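Local coordinates for protein Exo-beta-1,4-mannosidase (Rhizomucor miehei, PDB 4LYP) that probably hydrolyses terminal beta-mannose residues from the non-reducing ends of beta-1,4-linked manno-oligosaccharides and can also transfer them, as a family 5 glycoside hydrolase with a TIM-barrel fold, at residues 415-418 and 419-422; 271-274 and 275-279; 126-129 and 130-133. One frame throughout, in Å; residues are numbered along the deposited sequence.

Contact 1. Residues 415-418 and 419-422; sequences HEPH and GWYS
Glu416 and Trp420 meet through the carboxylate arm of the one and the six-membered edge of the indole of the other. Carboxylate and ring planes stand 83° apart, nearly perpendicular, and Glu416 OE2 comes to 3.5 Å from Trp420 CZ3 close to the ring plane. Behind it, Glu416 CG also sits in that plane at the edge, 3.8 Å from Trp420 CZ3. Trp420 CG is anti to its backbone N (chi1 -172°), which swings the indole back beside the preceding residues. Apolar packing adds Pro417 CD, 4.3 Å from Trp420 CE3.

The backbone part is a type II beta turn from Pro417 to Trp420, in the loop between strands 386-394 and 423-424 of the TIM barrel. Trp420 N donates to Pro417 O over 3.2 Å, the donor lying well above the carbonyl plane. Gly419 fits the third position of the turn, since at its backbone angles a CB would be jammed against His418 O.

Tyr421 CE2 lies over the centre of one indole face, 3.4 Å above the plane. Trp420 NE1 is hydrogen-bonded to Glu295 and Tyr421 OH to Asn296, a residue of the guanidine pocket. Glu416 touches the bound guanidine, whose pocket Trp153, Glu238, Trp293 and Asn296 complete, while its OE2 is hydrogen-bonded to a Tris molecule.

Contact 2. Residues 271-274 and 275-279; sequences LDEY and DFDRA
Asp272 reaches Asp275 with its carboxylate: Asp275 N donates to Asp272 OD1 over 3.0 Å, at an N-H...O angle of 162°, and meets that oxygen from above the carboxylate plane. Asp272 CG lies between its own backbone N and carbonyl carbon (chi1 60°), which brings OD1 within bonding distance of Asp275 N. Leu271 CD1 packs against the carboxylate of Asp275, 3.8 Å from Asp275 CG. Tyr274 and Arg278, one turn apart, meet with ring and guanidinium planes 86° apart: Arg278 NH1 lies at the ring edge, 3.7 Å from Tyr274 CE2, while Tyr274 CD2 sits over one guanidinium face.

A second shell fixes these groups. Arg278 NH2 forms a salt bridge with Asp275 OD1 at 2.8 Å, approaching the anti lone pair with the oxygen in the guanidinium plane, and a bend in the arginine chain turns its head back toward it. The same NH2 also pairs with Glu241, so one nitrogen serves two carboxylates. The other oxygen, Asp275 OD2, accepts from a water 2.7 Å away that also bridges Leu271 N and Asp272 O. Glu273 OE2 and Asp277 OD2 are like charges 4.5 Å apart, and a second water lies near both carboxylates, by Glu273 OE2 and Asp277 OD1.

Backbone bonds complete the turn, among them Phe276 N to Asp272 O and Asp277 N to Glu273 O. Phe276 and Asp277 pack on helix 308-329, and Arg278 on helix 244-257. The whole is an aspartate N-cap opening helix 273-280 on the outside of the TIM barrel.

Contact 3. Residues 126-129 and 130-133; sequences GVFV and GLDY
Val129 and Tyr133 lie side by side one helical turn apart, pointing the same way, and the tyrosine can be followed outward from its backbone. Its amide comes first: Tyr133 N donates to Val129 O over 2.9 Å at an N-H...O angle of 162°. Tyr133 CB stays 3.8 Å from that same oxygen. With CG anti to the carbonyl carbon (chi1 -85°), the ring is carried back along the helix toward its start, and Tyr133 CD2 approaches to 3.3 Å from Val129 O, which stands at the ring edge near its plane. One atom further, Tyr133 CE2 touches Val129 CG1 at 3.5 Å. This methyl also lies in the ring plane, so valine packs against the rim and not over a face. The ring also makes a cation-pi contact with Arg78, and the side chain touches Val219.

Another side of the turn is apolar, where Phe128 CE1 and Leu131 CD2 are 4.3 Å apart. Asp132, buried, points back toward the preceding turn. Asp132 N donates to Phe128 O over 3.2 Å, and Asp132 CB rests 3.3 Å from Val129 O. The carboxylate is satisfied by Tyr224 at OD1 and by Arg215 and Thr218 at OD2, and the salt bridge with Arg215 should favour its charged form. Arg215 is shared, for it also makes a cation-pi contact with Phe128. At Gly130 the amide is bonded to Gly126 O and, weakly, to Val127 O.

Helix 125-140 thus leans by Val127 and Leu131 on Met66 of helix 65-69, turns Asp132 toward the loop between helix 197-213 and strand 230-234, and leads into barrel strand 144-148.

From the N terminus, contact 3 comes first, within helix 125-140 between strands 95-99 and 144-148. Contact 2 follows at the start of helix 273-280, after strand 262-264 and before strand 288-292, and contact 1 comes last, in the loop between strands 386-394 and 423-424. All three are local turns in series; none nests in or crosses another, and none closes a long loop. Contacts 2 and 3 lie on opposite sides of the chain's centre, their centres 35 Å apart, and each belongs to a helix outside the barrel strands. Contact 1, about 16 Å from either at the nearest atoms, borders the guanidine-occupied pocket through Glu416.

Contact 1. Residues 415-418 and 419-422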
loop_
_atom_site.group_PDB
_atom_site.type_symbol
_atom_site.label_atom_id
_atom_site.label_comp_id
_atom_site.label_asym_id
_atom_site.label_seq_id
_atom_site.Cartn_x
_atom_site.Cartn_y
_atom_site.Cartn_z
ATOM N N HIS A 415 -8.813 -10.853 -3.730
ATOM C CA HIS A 415 -9.887 -11.040 -2.765
ATOM C C HIS A 415 -11.070 -10.076 -3.055
ATOM O O HIS A 415 -12.079 -10.147 -2.326
ATOM C CB HIS A 415 -9.423 -10.878 -1.332
ATOM C CG HIS A 415 -9.110 -9.455 -0.989
ATOM N ND1 HIS A 415 -8.420 -8.629 -1.860
ATOM C CD2 HIS A 415 -9.443 -8.716 0.128
ATOM C CE1 HIS A 415 -8.330 -7.428 -1.290
ATOM N NE2 HIS A 415 -8.930 -7.460 -0.095
ATOM N N GLU A 416 -10.940 -9.228 -4.079
ATOM C CA GLU A 416 -11.940 -8.234 -4.421
ATOM C C GLU A 416 -12.264 -8.333 -5.868
ATOM O O GLU A 416 -11.479 -8.827 -6.678
ATOM C CB GLU A 416 -11.313 -6.828 -4.158
ATOM C CG GLU A 416 -11.336 -6.511 -2.665
ATOM C CD GLU A 416 -10.527 -5.307 -2.257
ATOM O OE1 GLU A 416 -9.775 -4.712 -3.056
ATOM O OE2 GLU A 416 -10.707 -4.886 -1.086
ATOM N N PRO A 417 -13.429 -7.766 -6.300
ATOM C CA PRO A 417 -13.783 -7.809 -7.716
ATOM C C PRO A 417 -12.749 -7.111 -8.556
ATOM O O PRO A 417 -12.322 -5.959 -8.275
ATOM C CB PRO A 417 -15.142 -7.089 -7.749
ATOM C CG PRO A 417 -15.683 -7.272 -6.353
ATOM C CD PRO A 417 -14.455 -7.167 -5.448
ATOM N N HIS A 418 -12.377 -7.691 -9.690
ATOM C CA HIS A 418 -11.481 -7.030 -10.604
ATOM C C HIS A 418 -12.101 -5.728 -11.014
ATOM O O HIS A 418 -13.249 -5.672 -11.448
ATOM C CB HIS A 418 -11.192 -7.868 -11.861
ATOM C CG HIS A 418 -10.704 -9.231 -11.589
ATOM N ND1 HIS A 418 -9.835 -9.598 -10.579
ATOM C CD2 HIS A 418 -10.963 -10.394 -12.319
ATOM C CE1 HIS A 418 -9.584 -10.925 -10.673
ATOM N NE2 HIS A 418 -10.298 -11.399 -11.720
ATOM N N GLY A 419 -11.320 -4.627 -10.993
ATOM C CA GLY A 419 -11.793 -3.358 -11.496
ATOM C C GLY A 419 -12.568 -2.521 -10.528
ATOM O O GLY A 419 -13.065 -1.449 -10.909
ATOM N N TRP A 420 -12.668 -2.904 -9.249
ATOM C CA TRP A 420 -13.382 -2.081 -8.280
ATOM C C TRP A 420 -12.801 -0.656 -8.178
ATOM O O TRP A 420 -13.544 0.326 -8.367
ATOM C CB TRP A 420 -13.382 -2.780 -6.924
ATOM C CG TRP A 420 -14.224 -2.191 -5.843
ATOM C CD1 TRP A 420 -15.221 -1.207 -5.964
ATOM C CD2 TRP A 420 -14.185 -2.541 -4.458
ATOM N NE1 TRP A 420 -15.790 -0.967 -4.733
ATOM C CE2 TRP A 420 -15.175 -1.764 -3.800
ATOM C CE3 TRP A 420 -13.409 -3.421 -3.690
ATOM C CZ2 TRP A 420 -15.429 -1.871 -2.416
ATOM C CZ3 TRP A 420 -13.655 -3.503 -2.312
ATOM C CH2 TRP A 420 -14.624 -2.758 -1.698
ATOM N N TYR A 421 -11.512 -0.571 -7.884
ATOM C CA TYR A 421 -10.902 0.714 -7.540
ATOM C C TYR A 421 -9.787 1.085 -8.532
ATOM O O TYR A 421 -9.304 2.234 -8.483
ATOM C CB TYR A 421 -10.303 0.626 -6.118
ATOM C CG TYR A 421 -11.346 0.594 -5.008
ATOM C CD1 TYR A 421 -12.404 1.477 -5.045
ATOM C CD2 TYR A 421 -11.217 -0.261 -3.940
ATOM C CE1 TYR A 421 -13.314 1.545 -3.964
ATOM C CE2 TYR A 421 -12.076 -0.189 -2.864
ATOM C CZ TYR A 421 -13.102 0.740 -2.881
ATOM O OH TYR A 421 -13.987 0.922 -1.803
ATOM N N SER A 422 -9.373 0.186 -9.438
ATOM C CA SER A 422 -8.230 0.488 -10.353
ATOM C C SER A 422 -8.438 1.772 -11.053
ATOM O O SER A 422 -9.499 2.094 -11.594
ATOM C CB SER A 422 -8.147 -0.611 -11.385
ATOM O OG SER A 422 -7.577 -1.816 -10.878
#

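Contact 2. Residues 271-274 and 275-279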
loop_
_atom_site.group_PDB
_atom_site.type_symbol
_atom_site.label_atom_id
_atom_site.label_comp_id
_atom_site.label_asym_id
_atom_site.label_seq_id
_atom_site.Cartn_x
_atom_site.Cartn_y
_atom_site.Cartn_z
ATOM N N LEU A 271 -9.843 4.359 13.462
ATOM C CA LEU A 271 -10.545 4.289 14.768
ATOM C C LEU A 271 -10.399 5.600 15.502
ATOM O O LEU A 271 -10.876 6.629 14.992
ATOM C CB LEU A 271 -9.992 3.051 15.543
ATOM C CG LEU A 271 -10.244 1.720 14.803
ATOM C CD1 LEU A 271 -9.641 0.550 15.598
ATOM C CD2 LEU A 271 -11.725 1.419 14.517
ATOM N N ASP A 272 -9.691 5.624 16.609
ATOM C CA ASP A 272 -9.565 6.837 17.440
ATOM C C ASP A 272 -8.071 7.171 17.624
ATOM O O ASP A 272 -7.176 6.480 17.110
ATOM C CB ASP A 272 -10.334 6.619 18.781
ATOM C CG ASP A 272 -9.793 5.440 19.604
ATOM O OD1 ASP A 272 -8.839 4.716 19.159
ATOM O OD2 ASP A 272 -10.397 5.115 20.650
ATOM N N GLU A 273 -7.857 8.226 18.433
ATOM C CA GLU A 273 -6.451 8.650 18.661
ATOM C C GLU A 273 -5.663 7.594 19.475
ATOM O O GLU A 273 -4.490 7.435 19.284
ATOM C CB GLU A 273 -6.416 9.988 19.343
ATOM C CG GLU A 273 -5.017 10.709 19.098
ATOM C CD GLU A 273 -4.930 12.176 19.590
ATOM O OE1 GLU A 273 -5.895 12.589 20.267
ATOM O OE2 GLU A 273 -3.850 12.887 19.391
ATOM N N TYR A 274 -6.342 6.841 20.363
ATOM C CA TYR A 274 -5.672 5.801 21.143
ATOM C C TYR A 274 -5.085 4.762 20.186
ATOM O O TYR A 274 -3.946 4.342 20.316
ATOM C CB TYR A 274 -6.726 5.097 22.085
ATOM C CG TYR A 274 -6.116 3.985 22.912
ATOM C CD1 TYR A 274 -5.542 4.298 24.143
ATOM C CD2 TYR A 274 -6.044 2.647 22.433
ATOM C CE1 TYR A 274 -4.920 3.309 24.914
ATOM C CE2 TYR A 274 -5.412 1.670 23.217
ATOM C CZ TYR A 274 -4.882 2.025 24.443
ATOM O OH TYR A 274 -4.281 1.046 25.236
ATOM N N ASP A 275 -5.893 4.310 19.219
ATOM C CA ASP A 275 -5.426 3.329 18.234
ATOM C C ASP A 275 -4.255 3.930 17.429
ATOM O O ASP A 275 -3.260 3.240 17.136
ATOM C CB ASP A 275 -6.585 2.972 17.318
ATOM C CG ASP A 275 -6.195 2.112 16.125
ATOM O OD1 ASP A 275 -5.895 0.906 16.337
ATOM O OD2 ASP A 275 -6.259 2.647 15.002
ATOM N N PHE A 276 -4.412 5.201 17.014
ATOM C CA PHE A 276 -3.322 5.878 16.281
ATOM C C PHE A 276 -2.030 5.884 17.056
ATOM O O PHE A 276 -0.941 5.576 16.502
ATOM C CB PHE A 276 -3.811 7.303 15.942
ATOM C CG PHE A 276 -2.862 8.101 15.100
ATOM C CD1 PHE A 276 -1.868 8.887 15.695
ATOM C CD2 PHE A 276 -2.978 8.088 13.685
ATOM C CE1 PHE A 276 -1.035 9.659 14.883
ATOM C CE2 PHE A 276 -2.143 8.847 12.899
ATOM C CZ PHE A 276 -1.196 9.638 13.496
ATOM N N ASP A 277 -2.077 6.247 18.331
ATOM C CA ASP A 277 -0.875 6.326 19.154
ATOM C C ASP A 277 -0.282 4.950 19.450
ATOM O O ASP A 277 0.921 4.777 19.557
ATOM C CB ASP A 277 -1.146 7.104 20.459
ATOM C CG ASP A 277 -1.404 8.562 20.202
ATOM O OD1 ASP A 277 -1.106 9.072 19.099
ATOM O OD2 ASP A 277 -1.828 9.268 21.142
ATOM N N ARG A 278 -1.158 3.969 19.602
ATOM C CA ARG A 278 -0.705 2.596 19.877
ATOM C C ARG A 278 0.230 2.103 18.729
ATOM O O ARG A 278 1.203 1.398 18.971
ATOM C CB ARG A 278 -1.921 1.686 19.963
ATOM C CG ARG A 278 -1.653 0.225 20.026
ATOM C CD ARG A 278 -2.854 -0.609 20.446
ATOM N NE ARG A 278 -3.965 -0.421 19.491
ATOM C CZ ARG A 278 -5.247 -0.659 19.740
ATOM N NH1 ARG A 278 -5.621 -1.188 20.926
ATOM N NH2 ARG A 278 -6.201 -0.370 18.792
ATOM N N ALA A 279 -0.079 2.516 17.492
ATOM C CA ALA A 279 0.735 2.120 16.357
ATOM C C ALA A 279 1.951 3.038 16.156
ATOM O O ALA A 279 2.996 2.613 15.727
ATOM C CB ALA A 279 -0.101 2.174 15.051
HETATM O O HOH W 1 -7.147 5.151 14.423
HETATM O O HOH W 2 -1.765 11.642 18.450
#

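Contact 3. Residues 126-129 and 130-133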
loop_
_atom_site.group_PDB
_atom_site.type_symbol
_atom_site.label_atom_id
_atom_site.label_comp_id
_atom_site.label_asym_id
_atom_site.label_seq_id
_atom_site.Cartn_x
_atom_site.Cartn_y
_atom_site.Cartn_z
ATOM N N GLY A 126 11.930 -16.619 -9.151
ATOM C CA GLY A 126 11.365 -15.867 -10.276
ATOM C C GLY A 126 10.581 -14.660 -9.720
ATOM O O GLY A 126 10.627 -13.515 -10.288
ATOM N N VAL A 127 9.805 -14.853 -8.694
ATOM C CA VAL A 127 8.989 -13.767 -8.173
ATOM C C VAL A 127 9.926 -12.739 -7.446
ATOM O O VAL A 127 9.762 -11.548 -7.621
ATOM C CB VAL A 127 7.890 -14.303 -7.199
ATOM C CG1 VAL A 127 7.134 -13.152 -6.548
ATOM C CG2 VAL A 127 6.955 -15.221 -7.961
ATOM N N PHE A 128 10.906 -13.198 -6.701
ATOM C CA PHE A 128 11.839 -12.294 -6.072
ATOM C C PHE A 128 12.555 -11.415 -7.062
ATOM O O PHE A 128 12.754 -10.212 -6.841
ATOM C CB PHE A 128 12.801 -13.099 -5.183
ATOM C CG PHE A 128 13.159 -12.455 -3.861
ATOM C CD1 PHE A 128 13.317 -11.067 -3.690
ATOM C CD2 PHE A 128 13.289 -13.311 -2.709
ATOM C CE1 PHE A 128 13.620 -10.547 -2.423
ATOM C CE2 PHE A 128 13.690 -12.783 -1.483
ATOM C CZ PHE A 128 13.799 -11.422 -1.310
ATOM N N VAL A 129 12.960 -12.015 -8.192
ATOM C CA VAL A 129 13.617 -11.206 -9.234
ATOM C C VAL A 129 12.658 -10.128 -9.746
ATOM O O VAL A 129 13.112 -9.052 -10.158
ATOM C CB VAL A 129 14.172 -12.173 -10.320
ATOM C CG1 VAL A 129 14.515 -11.388 -11.603
ATOM C CG2 VAL A 129 15.369 -12.935 -9.834
ATOM N N GLY A 130 11.344 -10.393 -9.753
ATOM C CA GLY A 130 10.417 -9.340 -10.145
ATOM C C GLY A 130 10.527 -8.127 -9.242
ATOM O O GLY A 130 10.390 -6.990 -9.691
ATOM N N LEU A 131 10.703 -8.362 -7.934
ATOM C CA LEU A 131 10.892 -7.224 -7.009
ATOM C C LEU A 131 12.211 -6.494 -7.314
ATOM O O LEU A 131 12.262 -5.238 -7.298
ATOM C CB LEU A 131 10.852 -7.748 -5.541
ATOM C CG LEU A 131 10.915 -6.684 -4.435
ATOM C CD1 LEU A 131 9.817 -5.631 -4.561
ATOM C CD2 LEU A 131 10.812 -7.395 -3.119
ATOM N N ASP A 132 13.284 -7.210 -7.705
ATOM C CA ASP A 132 14.512 -6.554 -8.089
ATOM C C ASP A 132 14.267 -5.653 -9.295
ATOM O O ASP A 132 14.737 -4.531 -9.336
ATOM C CB ASP A 132 15.575 -7.617 -8.544
ATOM C CG ASP A 132 16.107 -8.489 -7.442
ATOM O OD1 ASP A 132 15.942 -8.204 -6.234
ATOM O OD2 ASP A 132 16.742 -9.511 -7.812
ATOM N N TYR A 133 13.554 -6.140 -10.315
ATOM C CA TYR A 133 13.275 -5.345 -11.495
ATOM C C TYR A 133 12.356 -4.163 -11.180
ATOM O O TYR A 133 12.554 -3.069 -11.714
ATOM C CB TYR A 133 12.637 -6.179 -12.625
ATOM C CG TYR A 133 13.627 -6.895 -13.481
ATOM C CD1 TYR A 133 14.282 -6.233 -14.468
ATOM C CD2 TYR A 133 13.962 -8.237 -13.224
ATOM C CE1 TYR A 133 15.234 -6.902 -15.271
ATOM C CE2 TYR A 133 14.900 -8.908 -13.999
ATOM C CZ TYR A 133 15.545 -8.239 -14.999
ATOM O OH TYR A 133 16.457 -8.869 -15.795
#